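Local coordinates for 14L protein (Yaba-like disease virus, PDB 4EKX) that probably binds the host cytokine interleukin-18 as a secreted viral decoy, using an immunoglobulin-like fold, at residues V19-R24 and E102-S107; W37-N42 and D46-N51; L75-T78 and E83-N86. The protein carries 2 engineered substitutions. One frame throughout, in Å; residues are numbered along the deposited sequence.

Contact 1 of 3, residues V19-R24 and E102-S107; sequences VVLECR and ESVILS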
# COMPACT_ATOMS: atom_id res chain seq x y z
N VAL D 19 0.17 15.10 1.26
CA VAL D 19 0.09 14.43 -0.04
C VAL D 19 1.19 13.38 -0.16
O VAL D 19 2.35 13.66 0.08
CB VAL D 19 0.22 15.45 -1.21
CG1 VAL D 19 0.59 14.76 -2.51
CG2 VAL D 19 -1.09 16.25 -1.36
N VAL D 20 0.81 12.16 -0.53
CA VAL D 20 1.79 11.09 -0.67
C VAL D 20 1.83 10.59 -2.11
O VAL D 20 0.79 10.25 -2.67
CB VAL D 20 1.46 9.89 0.23
CG1 VAL D 20 2.49 8.77 0.04
CG2 VAL D 20 1.39 10.32 1.69
N LEU D 21 3.02 10.58 -2.70
CA LEU D 21 3.24 9.98 -4.01
C LEU D 21 3.99 8.70 -3.77
O LEU D 21 4.96 8.67 -3.01
CB LEU D 21 4.08 10.89 -4.91
CG LEU D 21 3.71 12.39 -4.84
CD1 LEU D 21 4.53 13.17 -5.85
CD2 LEU D 21 2.21 12.60 -5.07
N GLU D 22 3.55 7.64 -4.44
CA GLU D 22 4.16 6.33 -4.26
C GLU D 22 4.90 5.95 -5.52
O GLU D 22 4.31 5.82 -6.59
CB GLU D 22 3.08 5.27 -3.99
CG GLU D 22 2.12 5.67 -2.86
CD GLU D 22 0.82 4.87 -2.90
OE1 GLU D 22 0.52 4.27 -3.95
OE2 GLU D 22 0.11 4.86 -1.87
N CYS D 23 6.21 5.78 -5.38
CA CYS D 23 6.98 5.29 -6.50
C CYS D 23 7.38 3.84 -6.28
O CYS D 23 7.95 3.49 -5.25
CB CYS D 23 8.20 6.15 -6.74
SG CYS D 23 9.19 5.47 -8.14
N ARG D 24 7.05 2.99 -7.25
CA ARG D 24 7.41 1.59 -7.21
C ARG D 24 8.20 1.23 -8.45
O ARG D 24 7.83 1.61 -9.56
CB ARG D 24 6.16 0.70 -7.13
CG ARG D 24 5.33 0.91 -5.88
CD ARG D 24 4.07 0.06 -5.93
NE ARG D 24 3.26 0.19 -4.72
CZ ARG D 24 2.27 1.07 -4.58
NH1 ARG D 24 1.97 1.91 -5.56
NH2 ARG D 24 1.58 1.09 -3.45
N GLU D 102 10.37 8.18 -14.26
CA GLU D 102 9.02 8.66 -14.51
C GLU D 102 8.87 9.95 -13.73
O GLU D 102 9.50 10.13 -12.68
CB GLU D 102 7.98 7.63 -14.05
CG GLU D 102 6.56 8.01 -14.40
CD GLU D 102 6.34 8.09 -15.90
OE1 GLU D 102 6.88 7.24 -16.64
OE2 GLU D 102 5.62 9.01 -16.34
N SER D 103 8.04 10.86 -14.22
CA SER D 103 7.90 12.14 -13.54
C SER D 103 6.45 12.59 -13.53
O SER D 103 5.62 12.05 -14.25
CB SER D 103 8.79 13.20 -14.19
OG SER D 103 8.39 13.47 -15.52
N VAL D 104 6.17 13.57 -12.67
CA VAL D 104 4.83 14.12 -12.58
C VAL D 104 4.91 15.57 -12.11
O VAL D 104 5.81 15.94 -11.35
CB VAL D 104 3.95 13.30 -11.60
CG1 VAL D 104 4.53 13.30 -10.19
CG2 VAL D 104 2.51 13.83 -11.59
N ILE D 105 3.99 16.38 -12.62
CA ILE D 105 3.78 17.73 -12.13
C ILE D 105 2.36 17.75 -11.58
O ILE D 105 1.39 17.64 -12.33
CB ILE D 105 3.94 18.77 -13.25
CG1 ILE D 105 5.41 18.83 -13.69
CG2 ILE D 105 3.46 20.16 -12.79
CD1 ILE D 105 5.65 19.73 -14.88
N LEU D 106 2.25 17.85 -10.26
CA LEU D 106 0.97 17.69 -9.58
C LEU D 106 -0.15 18.62 -10.06
O LEU D 106 -1.29 18.18 -10.21
CB LEU D 106 1.15 17.77 -8.06
CG LEU D 106 2.00 16.59 -7.58
CD1 LEU D 106 2.45 16.76 -6.13
CD2 LEU D 106 1.22 15.29 -7.77
N SER D 107 0.15 19.89 -10.30
CA SER D 107 -0.89 20.83 -10.72
C SER D 107 -1.61 20.34 -11.98
O SER D 107 -2.79 20.62 -12.19
CB SER D 107 -0.32 22.24 -10.93
OG SER D 107 0.71 22.22 -11.90

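Contact 2 of 3, residues W37-N42 and D46-N51; sequences WIIGKN and DQLPPN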
# COMPACT_ATOMS: atom_id res chain seq x y z
N TRP D 37 13.53 9.57 -5.19
CA TRP D 37 13.02 10.77 -5.81
C TRP D 37 14.10 11.83 -6.08
O TRP D 37 15.08 11.94 -5.33
CB TRP D 37 11.91 11.36 -4.92
CG TRP D 37 10.64 10.52 -4.93
CD1 TRP D 37 10.34 9.46 -4.11
CD2 TRP D 37 9.55 10.65 -5.83
NE1 TRP D 37 9.10 8.94 -4.44
CE2 TRP D 37 8.60 9.65 -5.50
CE3 TRP D 37 9.27 11.53 -6.89
CZ2 TRP D 37 7.38 9.53 -6.16
CZ3 TRP D 37 8.07 11.39 -7.56
CH2 TRP D 37 7.14 10.39 -7.20
N ILE D 38 13.91 12.57 -7.17
CA ILE D 38 14.70 13.76 -7.48
C ILE D 38 13.72 14.90 -7.68
O ILE D 38 12.75 14.78 -8.44
CB ILE D 38 15.56 13.56 -8.75
CG1 ILE D 38 16.60 12.45 -8.51
CG2 ILE D 38 16.24 14.89 -9.14
CD1 ILE D 38 17.51 12.16 -9.73
N ILE D 39 13.96 16.00 -6.96
CA ILE D 39 13.08 17.16 -6.98
C ILE D 39 13.67 18.18 -7.94
O ILE D 39 14.78 18.68 -7.72
CB ILE D 39 12.96 17.79 -5.58
CG1 ILE D 39 12.67 16.72 -4.53
CG2 ILE D 39 11.89 18.89 -5.55
CD1 ILE D 39 11.43 15.86 -4.84
N GLY D 40 12.94 18.46 -9.01
CA GLY D 40 13.44 19.32 -10.06
C GLY D 40 14.57 18.64 -10.81
O GLY D 40 14.58 17.41 -10.96
N LYS D 41 15.53 19.43 -11.27
CA LYS D 41 16.59 18.91 -12.12
C LYS D 41 17.54 17.92 -11.46
O LYS D 41 17.91 16.91 -12.08
CB LYS D 41 17.39 20.05 -12.75
CG LYS D 41 16.83 20.52 -14.09
N ASN D 42 17.97 18.18 -10.23
CA ASN D 42 19.08 17.40 -9.68
C ASN D 42 19.20 17.31 -8.16
O ASN D 42 20.27 16.96 -7.64
CB ASN D 42 20.40 17.89 -10.28
CG ASN D 42 20.67 19.36 -9.97
OD1 ASN D 42 20.00 19.96 -9.12
ND2 ASN D 42 21.65 19.93 -10.66
N ASP D 46 17.48 14.47 0.23
CA ASP D 46 18.56 14.65 1.20
C ASP D 46 19.24 16.01 1.05
O ASP D 46 19.78 16.56 2.01
CB ASP D 46 19.62 13.56 1.02
CG ASP D 46 19.02 12.16 1.03
OD1 ASP D 46 19.36 11.37 1.94
OD2 ASP D 46 18.20 11.85 0.14
N GLN D 47 19.20 16.56 -0.16
CA GLN D 47 19.91 17.81 -0.45
C GLN D 47 19.11 19.08 -0.17
O GLN D 47 19.66 20.19 -0.14
CB GLN D 47 20.39 17.81 -1.90
CG GLN D 47 21.43 16.74 -2.19
CD GLN D 47 21.65 16.58 -3.67
OE1 GLN D 47 21.02 15.73 -4.31
NE2 GLN D 47 22.51 17.42 -4.24
N LEU D 48 17.81 18.92 0.03
CA LEU D 48 16.93 20.08 0.26
C LEU D 48 17.16 20.74 1.62
O LEU D 48 17.53 20.08 2.60
CB LEU D 48 15.47 19.66 0.14
CG LEU D 48 15.11 19.04 -1.21
CD1 LEU D 48 13.68 18.54 -1.21
CD2 LEU D 48 15.34 20.07 -2.31
N PRO D 49 16.93 22.05 1.70
CA PRO D 49 17.06 22.72 2.99
C PRO D 49 16.00 22.18 3.96
O PRO D 49 15.01 21.60 3.52
CB PRO D 49 16.82 24.20 2.66
CG PRO D 49 16.00 24.19 1.41
CD PRO D 49 16.37 22.93 0.65
N PRO D 50 16.22 22.35 5.27
CA PRO D 50 15.21 21.87 6.21
C PRO D 50 13.88 22.60 6.01
O PRO D 50 13.86 23.75 5.58
CB PRO D 50 15.82 22.22 7.58
CG PRO D 50 16.79 23.32 7.29
CD PRO D 50 17.34 23.04 5.93
N ASN D 51 12.78 21.92 6.32
CA ASN D 51 11.44 22.51 6.19
C ASN D 51 11.08 22.84 4.75
O ASN D 51 10.32 23.78 4.48
CB ASN D 51 11.32 23.77 7.05
CG ASN D 51 11.72 23.54 8.49
OD1 ASN D 51 12.46 24.33 9.08
ND2 ASN D 51 11.25 22.44 9.07
O HOH W 1 22.63 18.28 -7.28

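Contact 3 of 3, residues L75-T78 and E83-N86; sequences LILT and EMRN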
# COMPACT_ATOMS: atom_id res chain seq x y z
N LEU D 75 7.08 9.79 -1.52
CA LEU D 75 7.43 11.19 -1.33
C LEU D 75 6.23 11.88 -0.68
O LEU D 75 5.11 11.78 -1.17
CB LEU D 75 7.80 11.84 -2.66
CG LEU D 75 8.29 13.29 -2.61
CD1 LEU D 75 9.66 13.38 -1.93
CD2 LEU D 75 8.35 13.87 -4.02
N ILE D 76 6.48 12.52 0.45
CA ILE D 76 5.41 13.12 1.23
C ILE D 76 5.57 14.63 1.19
O ILE D 76 6.63 15.16 1.52
CB ILE D 76 5.42 12.65 2.71
CG1 ILE D 76 5.27 11.14 2.80
CG2 ILE D 76 4.31 13.34 3.51
CD1 ILE D 76 6.58 10.41 2.83
N LEU D 77 4.51 15.31 0.76
CA LEU D 77 4.51 16.77 0.65
C LEU D 77 3.60 17.34 1.71
O LEU D 77 2.45 16.91 1.87
CB LEU D 77 4.00 17.23 -0.72
CG LEU D 77 4.93 17.09 -1.93
CD1 LEU D 77 5.24 15.63 -2.20
CD2 LEU D 77 4.30 17.75 -3.15
N THR D 78 4.12 18.32 2.44
CA THR D 78 3.36 19.04 3.44
C THR D 78 3.59 20.53 3.24
O THR D 78 4.54 20.94 2.57
CB THR D 78 3.78 18.65 4.86
OG1 THR D 78 5.21 18.72 4.97
CG2 THR D 78 3.30 17.25 5.20
N GLU D 83 4.98 26.59 -5.85
CA GLU D 83 6.23 26.08 -6.40
C GLU D 83 6.25 24.55 -6.36
O GLU D 83 6.68 23.91 -7.32
CB GLU D 83 7.45 26.64 -5.66
CG GLU D 83 8.77 26.07 -6.18
CD GLU D 83 9.99 26.57 -5.42
OE1 GLU D 83 11.12 26.17 -5.78
OE2 GLU D 83 9.82 27.35 -4.47
N MET D 84 5.79 23.97 -5.26
CA MET D 84 5.73 22.52 -5.11
C MET D 84 4.69 21.91 -6.04
O MET D 84 4.90 20.82 -6.60
CB MET D 84 5.43 22.14 -3.66
CG MET D 84 6.53 22.53 -2.69
SD MET D 84 6.04 22.42 -0.96
CE MET D 84 5.84 20.65 -0.79
N ARG D 85 3.55 22.60 -6.19
CA ARG D 85 2.48 22.13 -7.06
C ARG D 85 2.93 22.06 -8.52
O ARG D 85 2.48 21.21 -9.28
CB ARG D 85 1.23 23.02 -6.94
CG ARG D 85 0.49 22.87 -5.63
CD ARG D 85 -0.75 23.77 -5.56
NE ARG D 85 -1.34 23.73 -4.22
CZ ARG D 85 -1.10 24.62 -3.27
NH1 ARG D 85 -0.31 25.66 -3.51
NH2 ARG D 85 -1.66 24.49 -2.08
N ASN D 86 3.83 22.96 -8.89
CA ASN D 86 4.29 23.07 -10.28
C ASN D 86 5.64 22.41 -10.55
O ASN D 86 6.11 22.39 -11.69
CB ASN D 86 4.33 24.54 -10.70
CG ASN D 86 2.96 25.19 -10.72
OD1 ASN D 86 1.95 24.51 -10.93
ND2 ASN D 86 2.92 26.50 -10.51

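Contact 1 of 3, residues V19-R24 and E102-S107
Glu-22 OE1, on the face of strand 18-26 opposite to the Leu-21 side chain that makes the contact, is gripped by both terminal nitrogens of one guanidinium group. Arg-24 NH1 donates to Glu-22 OE1 at 3.2 Å in a salt bridge, reaching the oxygen from above the carboxylate plane, 41° out of it. The second bond, from Arg-24 NH2 to Glu-22 OE1, is long at 3.4 Å and weak. The pair belongs to the outer face of an immunoglobulin-like beta sandwich, and in the assembly that face meets a second subunit: Glu-22 OE2 also pairs with Arg-24 NH2 of the second copy, and the bond is returned in the other direction.

The inner face looks onto the end of strand 100-104, in the opposite sheet, and the start of helix 106-110 that follows it. No hydrogen bond joins the two segments; their nearest alpha carbons, Leu-21 CA and Val-104 CA, stand 9.6 Å apart, and aliphatic branches fill the interval. Leu-21 CB already points toward residues 102-107, and a chi1 of -42° sets CG beside the backbone nitrogen, with the methyls at the far end to meet Leu-106. The two leucines approach tip to tip, with Leu-21 CD2 against Leu-106 CD2 at 3.9 Å. All three touching residues are buried, and Leu-21 also packs on Trp-37. Its other methyl is shared: Leu-21 CD1 lies 4.2 Å from Leu-106 CD1 and 4.3 Å from Val-104 CG1.

Contact 2 of 3, residues W37-N42 and D46-N51
The exit of strand 34-39, the tight turn to the short antiparallel strand 43-44, and the connection that then crosses to strand 54-58 in the other sheet form one edge of the immunoglobulin-like sandwich. Here the crossing segment 46-51 lies against residues 37-42 through one apolar and one water-mediated contact.

Ile-39 and Leu-48 make the apolar part. Their side chains cross at about a right angle, so that a branch of one is laid over the middle of the other: Leu-48 CD1 rests on Ile-39 CG1 at 3.9 Å. The Ile-39 torsion, chi1 -49°, places CG1 beside the backbone nitrogen, where Leu-48 meets it. Ile-39 CA and Leu-48 CA are 8.7 Å apart, a spacing bridged by side chains and not by backbone bonds. Tyr-54 of strand 54-58 touches both residues and closes the apolar patch.

The polar part lies at the surface. Gln-47 extends toward Asn-42, yet Gln-47 OE1 and Asn-42 O, 3.6 Å apart, are both acceptors and do not bond. A water joins the segments instead, donating to Asn-42 O at 2.7 Å and accepting from Gln-47 NE2 at 3.2 Å. Gln-47 OE1 takes the backbone N-H of Thr-44, so each end of the amide has a polar partner and its rotation is fixed by both.

Outside the two segments, a chain of another protein supplies a basic side chain that pairs with Asp-46 OD2 and an aromatic one that packs on Gln-47. Held from within by Ile-39 and through its amide by Thr-44 and the water, the crossing segment thus offers polar groups outward at a protein interface, consistent with cytokine binding.

Contact 3 of 3, residues L75-T78 and E83-N86
Met-84 leaves helix 82-86 with CG opposite its carbonyl carbon (chi1 -65°), then bends at the thioether (chi3 67°), and this turn brings its methyl onto Leu-77 of strand 72-78. Leu-77 likewise carries CG beside its backbone nitrogen (chi1 -76°), and the two side chains slide past one another in opposite directions, with only the methionine methyl reaching the leucine. Met-84 CE lies 3.8 Å from Leu-77 CG, and CB and CD2 of that leucine are only slightly farther off. The backbone also takes part, for Met-84 CE is 3.6 Å from Thr-78 O, while Met-84 SD stays 4.1 Å from that oxygen.

The contact packs the short helix of the strand-helix-strand connection between strands 72-78 and 89-94, a crossing from one sheet of the sandwich to the other, back on the strand it follows. Tyr-54 of strand 54-58 touches both Leu-77 and Met-84. Toward the outside, Arg-85 forms salt bridges with Glu-15 and Asp-82.

With no hydrogen bond between the segments, one buried thioether side chain makes the join. Its sulfur also accepts a hydrogen bond from a residue adjoining the segments, and its methyl, slightly polarised by sulfur, probably suits both the leucine and the carbonyl oxygen.

In the fold
Contacts 1 and 3 lie closest, with centres about 9 Å apart; contact 2 is about 14 Å from contact 1 and 11 Å from contact 3. A probable hydrogen bond from Leu-77 N to Val-19 O, 2.8 Å, pairs strands 18-26 and 72-78. Leu-106 CD1 touches Leu-77 CD2 at 3.6 Å, and Ser-107 OG probably bonds Asn-86 OD1 at 2.8 Å, tying the two helices together. Trp-37 CZ2 is 3.5 Å from Cys-23 CB, beside the Cys-23 to Cys-91 disulfide that joins the sheets. From contact 2, Ile-39 CD1 meets Leu-75 CD2 at 3.8 Å. The outer face of strand 18-26 meets the second subunit, whereas segment 46-51 meets a chain of another protein.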